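Bradyzoite pseudokinase 1 (PDB 6M7Z) is a divergent kinase-fold protein lacking the glycine-rich loop that probably regulates membrane ultrastructure of the Toxoplasma parasitophorous vacuole. Local coordinates at residues A[92-95]-A[96-100]; A[10-14]-A[15-19]; A[270-273]-A[274-278]. All blocks are in the same frame, centred on the assembly; numbering follows the deposited sequence.

Interaction 1: A[92-95]-A[96-100]; sequences VYEP and YLYRE. With EDO (1,2-ethanediol), chain H.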
ATOM      1  N   VAL A  92     -11.231 -10.254   7.883  1.00 27.59           N
ATOM      2  CA  VAL A  92     -10.151 -11.201   7.591  1.00 29.04           C
ATOM      3  C   VAL A  92      -9.750 -11.207   6.118  1.00 28.23           C
ATOM      4  O   VAL A  92      -8.806 -11.938   5.776  1.00 29.06           O
ATOM      5  CB  VAL A  92     -10.490 -12.632   8.054  1.00 32.59           C
ATOM      6  CG1 VAL A  92     -10.846 -12.648   9.524  1.00 38.12           C
ATOM      7  CG2 VAL A  92     -11.600 -13.259   7.246  1.00 32.66           C
ATOM      8  N   TYR A  93     -10.421 -10.422   5.263  1.00 27.00           N
ATOM      9  CA  TYR A  93     -10.088 -10.413   3.834  1.00 27.12           C
ATOM     10  C   TYR A  93      -8.619 -10.023   3.623  1.00 26.96           C
ATOM     11  O   TYR A  93      -7.905 -10.697   2.919  1.00 28.03           O
ATOM     12  CB  TYR A  93     -11.011  -9.482   3.042  1.00 26.75           C
ATOM     13  CG  TYR A  93     -10.765  -9.531   1.558  1.00 27.45           C
ATOM     14  CD1 TYR A  93     -11.126 -10.642   0.821  1.00 28.64           C
ATOM     15  CD2 TYR A  93     -10.128  -8.494   0.898  1.00 27.56           C
ATOM     16  CE1 TYR A  93     -10.896 -10.705  -0.549  1.00 30.01           C
ATOM     17  CE2 TYR A  93      -9.889  -8.535  -0.464  1.00 28.76           C
ATOM     18  CZ  TYR A  93     -10.265  -9.649  -1.193  1.00 30.25           C
ATOM     19  OH  TYR A  93     -10.042  -9.690  -2.541  1.00 31.68           O
ATOM     20  N   GLU A  94      -8.186  -8.924   4.234  1.00 26.43           N
ATOM     21  CA  GLU A  94      -6.845  -8.426   4.009  1.00 27.27           C
ATOM     22  C   GLU A  94      -5.820  -9.426   4.563  1.00 28.07           C
ATOM     23  O   GLU A  94      -4.843  -9.754   3.891  1.00 28.15           O
ATOM     24  CB  GLU A  94      -6.681  -7.015   4.578  1.00 27.01           C
ATOM     25  CG  GLU A  94      -5.448  -6.321   4.042  1.00 28.43           C
ATOM     26  CD  GLU A  94      -5.197  -4.897   4.523  1.00 29.19           C
ATOM     27  OE1 GLU A  94      -6.039  -4.373   5.347  1.00 29.73           O
ATOM     28  OE2 GLU A  94      -4.166  -4.304   4.082  1.00 28.93           O
ATOM     29  N   PRO A  95      -5.967  -9.946   5.804  1.00 27.59           N
ATOM     30  CA  PRO A  95      -5.084 -11.021   6.270  1.00 27.99           C
ATOM     31  C   PRO A  95      -5.032 -12.218   5.308  1.00 28.56           C
ATOM     32  O   PRO A  95      -3.948 -12.790   5.065  1.00 27.93           O
ATOM     33  CB  PRO A  95      -5.700 -11.423   7.614  1.00 28.86           C
ATOM     34  CG  PRO A  95      -6.390 -10.137   8.093  1.00 29.60           C
ATOM     35  CD  PRO A  95      -6.926  -9.493   6.834  1.00 28.47           C
ATOM     36  N   TYR A  96      -6.192 -12.589   4.754  1.00 30.21           N
ATOM     37  CA  TYR A  96      -6.253 -13.690   3.811  1.00 33.70           C
ATOM     38  C   TYR A  96      -5.357 -13.395   2.597  1.00 33.30           C
ATOM     39  O   TYR A  96      -4.566 -14.253   2.208  1.00 34.30           O
ATOM     40  CB  TYR A  96      -7.704 -13.941   3.392  1.00 37.25           C
ATOM     41  CG  TYR A  96      -7.883 -15.084   2.429  1.00 39.17           C
ATOM     42  CD1 TYR A  96      -7.750 -14.900   1.069  1.00 45.10           C
ATOM     43  CD2 TYR A  96      -8.177 -16.355   2.878  1.00 42.73           C
ATOM     44  CE1 TYR A  96      -7.942 -15.947   0.181  1.00 51.80           C
ATOM     45  CE2 TYR A  96      -8.338 -17.418   2.009  1.00 48.70           C
ATOM     46  CZ  TYR A  96      -8.218 -17.217   0.651  1.00 54.95           C
ATOM     47  OH  TYR A  96      -8.374 -18.258  -0.220  1.00 63.01           O
ATOM     48  N   LEU A  97      -5.490 -12.208   1.986  1.00 32.66           N
ATOM     49  CA  LEU A  97      -4.644 -11.842   0.846  1.00 35.55           C
ATOM     50  C   LEU A  97      -3.168 -12.004   1.212  1.00 34.29           C
ATOM     51  O   LEU A  97      -2.420 -12.587   0.448  1.00 34.66           O
ATOM     52  CB  LEU A  97      -4.889 -10.400   0.404  1.00 35.77           C
ATOM     53  CG  LEU A  97      -6.217 -10.097  -0.275  1.00 38.63           C
ATOM     54  CD1 LEU A  97      -6.194  -8.669  -0.831  1.00 41.58           C
ATOM     55  CD2 LEU A  97      -6.520 -11.068  -1.409  1.00 41.64           C
ATOM     56  N   TYR A  98      -2.765 -11.485   2.372  1.00 36.17           N
ATOM     57  CA  TYR A  98      -1.347 -11.494   2.749  1.00 35.88           C
ATOM     58  C   TYR A  98      -0.851 -12.925   2.959  1.00 39.81           C
ATOM     59  O   TYR A  98       0.279 -13.217   2.582  1.00 49.56           O
ATOM     60  CB  TYR A  98      -1.075 -10.604   3.969  1.00 32.99           C
ATOM     61  CG  TYR A  98      -0.804  -9.167   3.599  1.00 32.49           C
ATOM     62  CD1 TYR A  98       0.398  -8.803   3.021  1.00 32.83           C
ATOM     63  CD2 TYR A  98      -1.748  -8.174   3.797  1.00 32.82           C
ATOM     64  CE1 TYR A  98       0.674  -7.492   2.673  1.00 33.59           C
ATOM     65  CE2 TYR A  98      -1.492  -6.857   3.453  1.00 34.98           C
ATOM     66  CZ  TYR A  98      -0.270  -6.506   2.894  1.00 33.94           C
ATOM     67  OH  TYR A  98      -0.002  -5.208   2.551  1.00 33.26           O
ATOM     68  N   ARG A  99      -1.697 -13.801   3.526  1.00 42.46           N
ATOM     69  CA  ARG A  99      -1.269 -15.155   3.926  1.00 37.10           C
ATOM     70  C   ARG A  99      -1.369 -16.160   2.763  1.00 37.50           C
ATOM     71  O   ARG A  99      -0.575 -17.094   2.714  1.00 38.78           O
ATOM     72  CB  ARG A  99      -2.110 -15.645   5.104  1.00 37.39           C
ATOM     73  CG  ARG A  99      -1.834 -14.899   6.403  1.00 37.90           C
ATOM     74  CD  ARG A  99      -2.926 -15.122   7.436  1.00 39.79           C
ATOM     75  NE  ARG A  99      -2.816 -16.418   8.083  1.00 42.51           N
ATOM     76  CZ  ARG A  99      -2.002 -16.694   9.099  1.00 45.89           C
ATOM     77  NH1 ARG A  99      -1.151 -15.788   9.556  1.00 42.12           N
ATOM     78  NH2 ARG A  99      -2.035 -17.891   9.650  1.00 45.13           N
ATOM     79  N   GLU A 100      -2.347 -15.989   1.861  1.00 37.06           N
ATOM     80  CA  GLU A 100      -2.692 -17.020   0.894  1.00 41.09           C
ATOM     81  C   GLU A 100      -2.435 -16.586  -0.559  1.00 42.14           C
ATOM     82  O   GLU A 100      -2.388 -17.450  -1.414  1.00 42.07           O
ATOM     83  CB  GLU A 100      -4.165 -17.414   1.004  1.00 42.34           C
ATOM     84  CG  GLU A 100      -4.615 -17.759   2.405  1.00 44.55           C
ATOM     85  CD  GLU A 100      -3.869 -18.900   3.098  1.00 49.40           C
ATOM     86  OE1 GLU A 100      -3.381 -19.811   2.402  1.00 48.33           O
ATOM     87  OE2 GLU A 100      -3.783 -18.879   4.346  1.00 46.79           O
TER
HETATM   88  C1  EDO H 402      -7.489  -6.164   9.507  1.00 42.01           C
HETATM   89  O1  EDO H 402      -6.704  -5.907  10.689  1.00 29.78           O
HETATM   90  C2  EDO H 402      -7.150  -5.109   8.455  1.00 47.63           C
HETATM   91  O2  EDO H 402      -7.860  -5.302   7.221  1.00 43.29           O
HETATM   92  O   HOH W   1      -2.257  -3.355   2.344  1.00 18.45           O

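Interaction 2: A[10-14]-A[15-19]; sequences ADMTF and WSWMS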
ATOM      1  N   ALA A  10     -10.352 -16.128  -5.872  1.00 85.27           N
ATOM      2  CA  ALA A  10     -11.550 -17.014  -5.738  1.00 87.93           C
ATOM      3  C   ALA A  10     -12.450 -16.490  -4.612  1.00 85.75           C
ATOM      4  O   ALA A  10     -11.963 -16.119  -3.546  1.00 80.33           O
ATOM      5  CB  ALA A  10     -11.114 -18.440  -5.487  1.00 83.09           C
ATOM      6  N   ASP A  11     -13.768 -16.501  -4.849  1.00 97.75           N
ATOM      7  CA  ASP A  11     -14.774 -15.960  -3.893  1.00100.05           C
ATOM      8  C   ASP A  11     -15.378 -17.110  -3.051  1.00107.49           C
ATOM      9  O   ASP A  11     -15.954 -18.065  -3.536  1.00 86.98           O
ATOM     10  CB  ASP A  11     -15.779 -15.014  -4.579  1.00 93.91           C
ATOM     11  CG  ASP A  11     -16.636 -15.602  -5.682  1.00105.93           C
ATOM     12  OD1 ASP A  11     -16.604 -16.830  -5.857  1.00107.85           O
ATOM     13  OD2 ASP A  11     -17.328 -14.813  -6.356  1.00110.13           O
ATOM     14  N   MET A  12     -15.175 -17.007  -1.728  1.00109.04           N
ATOM     15  CA  MET A  12     -15.508 -18.026  -0.705  1.00 75.87           C
ATOM     16  C   MET A  12     -16.924 -17.846  -0.114  1.00 69.79           C
ATOM     17  O   MET A  12     -17.681 -16.922  -0.529  1.00 76.19           O
ATOM     18  CB  MET A  12     -14.483 -17.893   0.430  1.00 85.62           C
ATOM     19  CG  MET A  12     -13.054 -18.249   0.022  1.00 84.93           C
ATOM     20  SD  MET A  12     -12.106 -19.113   1.320  1.00 85.35           S
ATOM     21  CE  MET A  12     -12.153 -17.930   2.664  1.00 95.58           C
ATOM     22  N   THR A  13     -17.313 -18.728   0.830  1.00 69.39           N
ATOM     23  CA  THR A  13     -18.675 -18.646   1.433  1.00 62.73           C
ATOM     24  C   THR A  13     -18.560 -18.154   2.881  1.00 59.01           C
ATOM     25  O   THR A  13     -17.457 -18.056   3.410  1.00 51.20           O
ATOM     26  CB  THR A  13     -19.501 -19.945   1.340  1.00 72.34           C
ATOM     27  OG1 THR A  13     -19.183 -20.818   2.435  1.00 66.18           O
ATOM     28  CG2 THR A  13     -19.297 -20.672   0.024  1.00 65.64           C
ATOM     29  N   PHE A  14     -19.708 -17.829   3.479  1.00 52.92           N
ATOM     30  CA  PHE A  14     -19.758 -17.303   4.841  1.00 48.10           C
ATOM     31  C   PHE A  14     -18.939 -18.208   5.778  1.00 49.15           C
ATOM     32  O   PHE A  14     -18.090 -17.727   6.538  1.00 50.61           O
ATOM     33  CB  PHE A  14     -21.202 -17.149   5.332  1.00 49.78           C
ATOM     34  CG  PHE A  14     -21.290 -16.758   6.786  1.00 56.02           C
ATOM     35  CD1 PHE A  14     -21.230 -17.721   7.783  1.00 57.50           C
ATOM     36  CD2 PHE A  14     -21.368 -15.423   7.165  1.00 59.84           C
ATOM     37  CE1 PHE A  14     -21.267 -17.366   9.121  1.00 58.49           C
ATOM     38  CE2 PHE A  14     -21.410 -15.071   8.503  1.00 61.05           C
ATOM     39  CZ  PHE A  14     -21.350 -16.043   9.475  1.00 60.10           C
ATOM     40  N   TRP A  15     -19.212 -19.517   5.721  1.00 53.94           N
ATOM     41  CA  TRP A  15     -18.616 -20.493   6.643  1.00 53.11           C
ATOM     42  C   TRP A  15     -17.100 -20.591   6.406  1.00 49.89           C
ATOM     43  O   TRP A  15     -16.332 -20.774   7.364  1.00 46.66           O
ATOM     44  CB  TRP A  15     -19.310 -21.858   6.531  1.00 65.59           C
ATOM     45  CG  TRP A  15     -18.806 -22.850   7.538  1.00 82.47           C
ATOM     46  CD1 TRP A  15     -19.221 -22.969   8.836  1.00 86.86           C
ATOM     47  CD2 TRP A  15     -17.802 -23.869   7.347  1.00 84.02           C
ATOM     48  NE1 TRP A  15     -18.561 -23.995   9.460  1.00 93.20           N
ATOM     49  CE2 TRP A  15     -17.669 -24.552   8.580  1.00 94.55           C
ATOM     50  CE3 TRP A  15     -17.001 -24.272   6.269  1.00 81.51           C
ATOM     51  CZ2 TRP A  15     -16.781 -25.619   8.753  1.00 89.92           C
ATOM     52  CZ3 TRP A  15     -16.119 -25.320   6.444  1.00 98.87           C
ATOM     53  CH2 TRP A  15     -16.013 -25.983   7.671  1.00 91.90           C
ATOM     54  N   SER A  16     -16.672 -20.452   5.144  1.00 40.01           N
ATOM     55  CA  SER A  16     -15.234 -20.418   4.809  1.00 46.02           C
ATOM     56  C   SER A  16     -14.536 -19.268   5.547  1.00 48.01           C
ATOM     57  O   SER A  16     -13.481 -19.490   6.136  1.00 44.62           O
ATOM     58  CB  SER A  16     -14.991 -20.290   3.321  1.00 49.44           C
ATOM     59  OG  SER A  16     -15.792 -21.178   2.585  1.00 61.43           O
ATOM     60  N   TRP A  17     -15.126 -18.056   5.481  1.00 39.09           N
ATOM     61  CA  TRP A  17     -14.536 -16.851   6.065  1.00 37.19           C
ATOM     62  C   TRP A  17     -14.500 -16.978   7.590  1.00 37.78           C
ATOM     63  O   TRP A  17     -13.493 -16.618   8.217  1.00 33.92           O
ATOM     64  CB  TRP A  17     -15.302 -15.586   5.648  1.00 35.63           C
ATOM     65  CG  TRP A  17     -15.069 -15.214   4.223  1.00 34.83           C
ATOM     66  CD1 TRP A  17     -15.986 -15.180   3.217  1.00 35.30           C
ATOM     67  CD2 TRP A  17     -13.812 -14.868   3.627  1.00 34.41           C
ATOM     68  NE1 TRP A  17     -15.382 -14.818   2.039  1.00 36.09           N
ATOM     69  CE2 TRP A  17     -14.048 -14.628   2.259  1.00 35.65           C
ATOM     70  CE3 TRP A  17     -12.509 -14.741   4.114  1.00 35.07           C
ATOM     71  CZ2 TRP A  17     -13.033 -14.270   1.375  1.00 37.39           C
ATOM     72  CZ3 TRP A  17     -11.499 -14.394   3.242  1.00 37.98           C
ATOM     73  CH2 TRP A  17     -11.758 -14.169   1.889  1.00 36.91           C
ATOM     74  N   MET A  18     -15.597 -17.494   8.164  1.00 36.30           N
ATOM     75  CA  MET A  18     -15.676 -17.668   9.596  1.00 38.55           C
ATOM     76  C   MET A  18     -14.603 -18.668  10.044  1.00 37.70           C
ATOM     77  O   MET A  18     -13.907 -18.456  11.056  1.00 34.78           O
ATOM     78  CB  MET A  18     -17.057 -18.173  10.027  1.00 42.81           C
ATOM     79  CG  MET A  18     -17.233 -18.201  11.537  1.00 47.96           C
ATOM     80  SD  MET A  18     -17.114 -16.544  12.256  1.00 63.53           S
ATOM     81  CE  MET A  18     -16.884 -16.921  13.995  1.00 71.13           C
ATOM     82  N   SER A  19     -14.484 -19.758   9.288  1.00 38.50           N
ATOM     83  CA  SER A  19     -13.467 -20.775   9.557  1.00 46.40           C
ATOM     84  C   SER A  19     -12.076 -20.136   9.483  1.00 43.92           C
ATOM     85  O   SER A  19     -11.248 -20.355  10.364  1.00 38.29           O
ATOM     86  CB  SER A  19     -13.581 -21.951   8.616  1.00 54.80           C
ATOM     87  OG  SER A  19     -14.443 -22.947   9.166  1.00 69.82           O
TER

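Interaction 3: A[270-273]-A[274-278]; sequences DKLS and QKMIE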
ATOM      1  N   ASP A 270       2.230  15.264 -16.956  1.00 40.82           N
ATOM      2  CA  ASP A 270       0.909  15.863 -17.182  1.00 47.41           C
ATOM      3  C   ASP A 270       0.285  15.315 -18.476  1.00 47.04           C
ATOM      4  O   ASP A 270      -0.908  15.008 -18.504  1.00 43.31           O
ATOM      5  CB  ASP A 270       0.969  17.393 -17.215  1.00 53.35           C
ATOM      6  CG  ASP A 270      -0.197  18.077 -16.510  1.00 67.98           C
ATOM      7  OD1 ASP A 270      -0.889  17.417 -15.690  1.00 75.45           O
ATOM      8  OD2 ASP A 270      -0.377  19.283 -16.736  1.00 83.28           O
ATOM      9  N   LYS A 271       1.101  15.189 -19.531  1.00 48.72           N
ATOM     10  CA  LYS A 271       0.655  14.662 -20.837  1.00 51.06           C
ATOM     11  C   LYS A 271       0.267  13.183 -20.705  1.00 46.19           C
ATOM     12  O   LYS A 271      -0.749  12.768 -21.272  1.00 45.36           O
ATOM     13  CB  LYS A 271       1.740  14.829 -21.912  1.00 57.17           C
ATOM     14  CG  LYS A 271       1.765  16.221 -22.545  1.00 63.63           C
ATOM     15  CD  LYS A 271       2.991  16.599 -23.339  1.00 69.65           C
ATOM     16  CE  LYS A 271       3.157  18.110 -23.381  1.00 73.76           C
ATOM     17  NZ  LYS A 271       4.272  18.531 -24.258  1.00 81.81           N
ATOM     18  N   LEU A 272       1.086  12.411 -19.978  1.00 38.85           N
ATOM     19  CA  LEU A 272       0.835  10.984 -19.748  1.00 41.24           C
ATOM     20  C   LEU A 272      -0.471  10.817 -18.948  1.00 39.76           C
ATOM     21  O   LEU A 272      -1.313   9.962 -19.277  1.00 37.13           O
ATOM     22  CB  LEU A 272       2.042  10.344 -19.043  1.00 40.86           C
ATOM     23  CG  LEU A 272       1.828   8.927 -18.499  1.00 42.10           C
ATOM     24  CD1 LEU A 272       1.455   7.967 -19.624  1.00 45.32           C
ATOM     25  CD2 LEU A 272       3.047   8.417 -17.726  1.00 40.65           C
ATOM     26  N   SER A 273      -0.653  11.646 -17.914  1.00 38.65           N
ATOM     27  CA  SER A 273      -1.827  11.523 -17.060  1.00 39.16           C
ATOM     28  C   SER A 273      -3.100  11.844 -17.858  1.00 38.94           C
ATOM     29  O   SER A 273      -4.125  11.210 -17.629  1.00 36.78           O
ATOM     30  CB  SER A 273      -1.709  12.349 -15.812  1.00 39.95           C
ATOM     31  OG  SER A 273      -1.941  13.717 -16.077  1.00 52.81           O
ATOM     32  N   GLN A 274      -3.017  12.783 -18.817  1.00 38.03           N
ATOM     33  CA  GLN A 274      -4.175  13.164 -19.651  1.00 39.04           C
ATOM     34  C   GLN A 274      -4.628  11.964 -20.508  1.00 38.19           C
ATOM     35  O   GLN A 274      -5.825  11.781 -20.749  1.00 34.41           O
ATOM     36  CB  GLN A 274      -3.855  14.398 -20.501  1.00 43.54           C
ATOM     37  CG  GLN A 274      -5.082  15.133 -21.038  1.00 48.84           C
ATOM     38  CD  GLN A 274      -5.989  15.735 -19.983  1.00 54.13           C
ATOM     39  OE1 GLN A 274      -5.588  16.565 -19.167  1.00 54.35           O
ATOM     40  NE2 GLN A 274      -7.254  15.345 -20.013  1.00 50.92           N
ATOM     41  N   LYS A 275      -3.681  11.128 -20.958  1.00 39.14           N
ATOM     42  CA  LYS A 275      -4.019   9.911 -21.710  1.00 39.17           C
ATOM     43  C   LYS A 275      -4.730   8.910 -20.794  1.00 39.53           C
ATOM     44  O   LYS A 275      -5.694   8.243 -21.216  1.00 42.09           O
ATOM     45  CB  LYS A 275      -2.768   9.264 -22.311  1.00 42.11           C
ATOM     46  CG  LYS A 275      -2.102  10.064 -23.412  1.00 46.62           C
ATOM     47  CD  LYS A 275      -0.731   9.515 -23.806  1.00 53.56           C
ATOM     48  CE  LYS A 275       0.193  10.551 -24.431  1.00 61.28           C
ATOM     49  NZ  LYS A 275       1.574  10.517 -23.871  1.00 66.43           N
ATOM     50  N   MET A 276      -4.243   8.811 -19.544  1.00 36.65           N
ATOM     51  CA  MET A 276      -4.692   7.797 -18.591  1.00 34.85           C
ATOM     52  C   MET A 276      -6.108   8.113 -18.085  1.00 33.84           C
ATOM     53  O   MET A 276      -6.824   7.187 -17.721  1.00 33.05           O
ATOM     54  CB  MET A 276      -3.712   7.690 -17.419  1.00 35.61           C
ATOM     55  CG  MET A 276      -2.388   7.098 -17.841  1.00 37.36           C
ATOM     56  SD  MET A 276      -1.050   7.237 -16.632  1.00 34.97           S
ATOM     57  CE  MET A 276      -1.537   5.957 -15.473  1.00 34.19           C
ATOM     58  N   ILE A 277      -6.525   9.388 -18.113  1.00 34.50           N
ATOM     59  CA  ILE A 277      -7.845   9.789 -17.589  1.00 39.31           C
ATOM     60  C   ILE A 277      -8.860  10.042 -18.714  1.00 42.51           C
ATOM     61  O   ILE A 277      -9.897  10.679 -18.477  1.00 45.05           O
ATOM     62  CB  ILE A 277      -7.735  11.017 -16.658  1.00 41.48           C
ATOM     63  CG1 ILE A 277      -7.359  12.290 -17.430  1.00 39.16           C
ATOM     64  CG2 ILE A 277      -6.796  10.709 -15.484  1.00 41.35           C
ATOM     65  CD1 ILE A 277      -7.148  13.516 -16.574  1.00 41.06           C
ATOM     66  N   GLU A 278      -8.595   9.534 -19.923  1.00 44.35           N
ATOM     67  CA  GLU A 278      -9.590   9.578 -21.017  1.00 47.42           C
ATOM     68  C   GLU A 278     -10.907   8.957 -20.522  1.00 45.26           C
ATOM     69  O   GLU A 278     -10.902   7.917 -19.849  1.00 46.85           O
ATOM     70  CB  GLU A 278      -9.055   8.848 -22.247  1.00 46.08           C
ATOM     71  CG  GLU A 278      -8.063   9.657 -23.074  1.00 53.01           C
ATOM     72  CD  GLU A 278      -8.652  10.847 -23.838  1.00 63.13           C
ATOM     73  OE1 GLU A 278      -9.896  10.865 -24.044  1.00 61.70           O
ATOM     74  OE2 GLU A 278      -7.884  11.787 -24.158  1.00 68.05           O
TER

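Interaction 1: A[92-95]-A[96-100]
E94 and Y98 lie side by side, one turn apart, on helix 88-101. By topology, and by the E94-K79 salt bridge, it corresponds to the αC helix of a protein kinase N-lobe. The polar contacts centre on E94. Its chain is fully extended beyond CG, with chi2 at 179°, and it runs the same way as the Y98 ring. E94 OE2 lies in the plane of that ring at its edge, 3.8 Å from Y98 CE2. Water 1 donates to E94 OE2 and to Y98 OH, tying the two ends together. The salt bridge, also from E94 OE2, matches the strand-lysine to αC-glutamate pair of kinases. Y98 OH bonds to the backbone O of L110. The apolar contact is Y93 with L97. L97 CG sits over one face of the phenol ring, and L97 CD1 is 3.7 Å from Y93 CE2. Y93 OH is held by the carbonyl of A191. Backbone bonds run from Y96 N to V92 O (2.9 Å), L97 N to Y93 O (3.0 Å) and Y98 N to E94 O (3.1 Å). The other carboxylate oxygen, E94 OE1, accepts a 2.8 Å hydrogen bond from O2 of a bound 1,2-ethanediol.

Interaction 2: A[10-14]-A[15-19]
M12 lays its terminal methyl over one face of the W17 indole. M12 CE is 3.5 Å from the centroid of the six-membered ring and only 10° off its normal, a CH-pi contact. M12 SD stands farther out above the same ring, 4.9 Å from its centroid, so this is also a Met-aromatic contact. The two side chains cross at about a right angle. Bends at chi2 (-143°) and chi3 (-59°) turn the methyl onto the ring. M12 SD also touches S16 CB at 3.7 Å. At the other end of the side chain, M12 CB comes to 3.6 Å from W17 NE1. T13 follows at the N-cap position. Its backbone N makes a weak, long hydrogen bond of 3.4 Å to S16 OG. Its carbonyl opens the regular helix bonding, with W17 N to T13 O at 3.1 Å. F14 continues the pattern through M18 N to F14 O at 3.0 Å. Its ring makes a looser contact with M18 CB and also packs on P88. W17 itself is buried against P88 and K89 of helix 88-101. The arrangement is a helix N-terminus: T13 is at the N-cap position, and its N-H reaches S16 OG weakly.

Interaction 3: A[270-273]-A[274-278]
L272 overlaps the thioether of M276, one turn further along helix 263-276. L272 CG lies 3.8 Å from M276 SD. M276 swings its chain beside its own backbone N (chi1 -69°), which brings CG to 3.4 Å from L272 O. Both side chains are buried: M276 packs on L237 and F241 of helix 230-248, while L272 meets D293 and F296. S273 turns its hydroxyl back along the helix. Its OG donates a 2.9 Å hydrogen bond to D270 O, which also accepts from Q274 N at 3.1 Å. The two donors reach that oxygen from the same face of its carbonyl plane. R242 gathers the polar ends on this side, with a salt bridge to D270 and a hydrogen bond to Q274 OE1. K275 runs its chain past K271 O, with CG at 3.7 Å, and ends in a salt bridge to D293. The last bond, I277 N to S273 O, is weak because it is bent (N-H...O 132°), although only 3.1 Å long, and I277 leaves helical geometry. E278 then gives its carbonyl to R284. The arrangement is the C-terminal end of a kinase C-lobe helix, consistent with αH packed on αF.

Interactions 1 and 2 are neighbours, with centres 12 Å apart. W17 joins them. Its benzene ring touches the helix of interaction 1 at V92 (V92 CG2 to W17 CE3 3.6 Å) and at Y93 (Y93 CD1 to W17 CH2 3.7 Å), and its ring meets that of Y96 edge-to-face. M12 CE also reaches Y96 CE2 at 3.9 Å, so helix 14-23 and the residues before it cover one side of the αC helix. The E94-K79 pair, the kinase landmark, belongs to interaction 1. Interaction 3 is in the other lobe. Its centre is 33 Å from that of interaction 1 and 39 Å from that of interaction 2, with no contact to either.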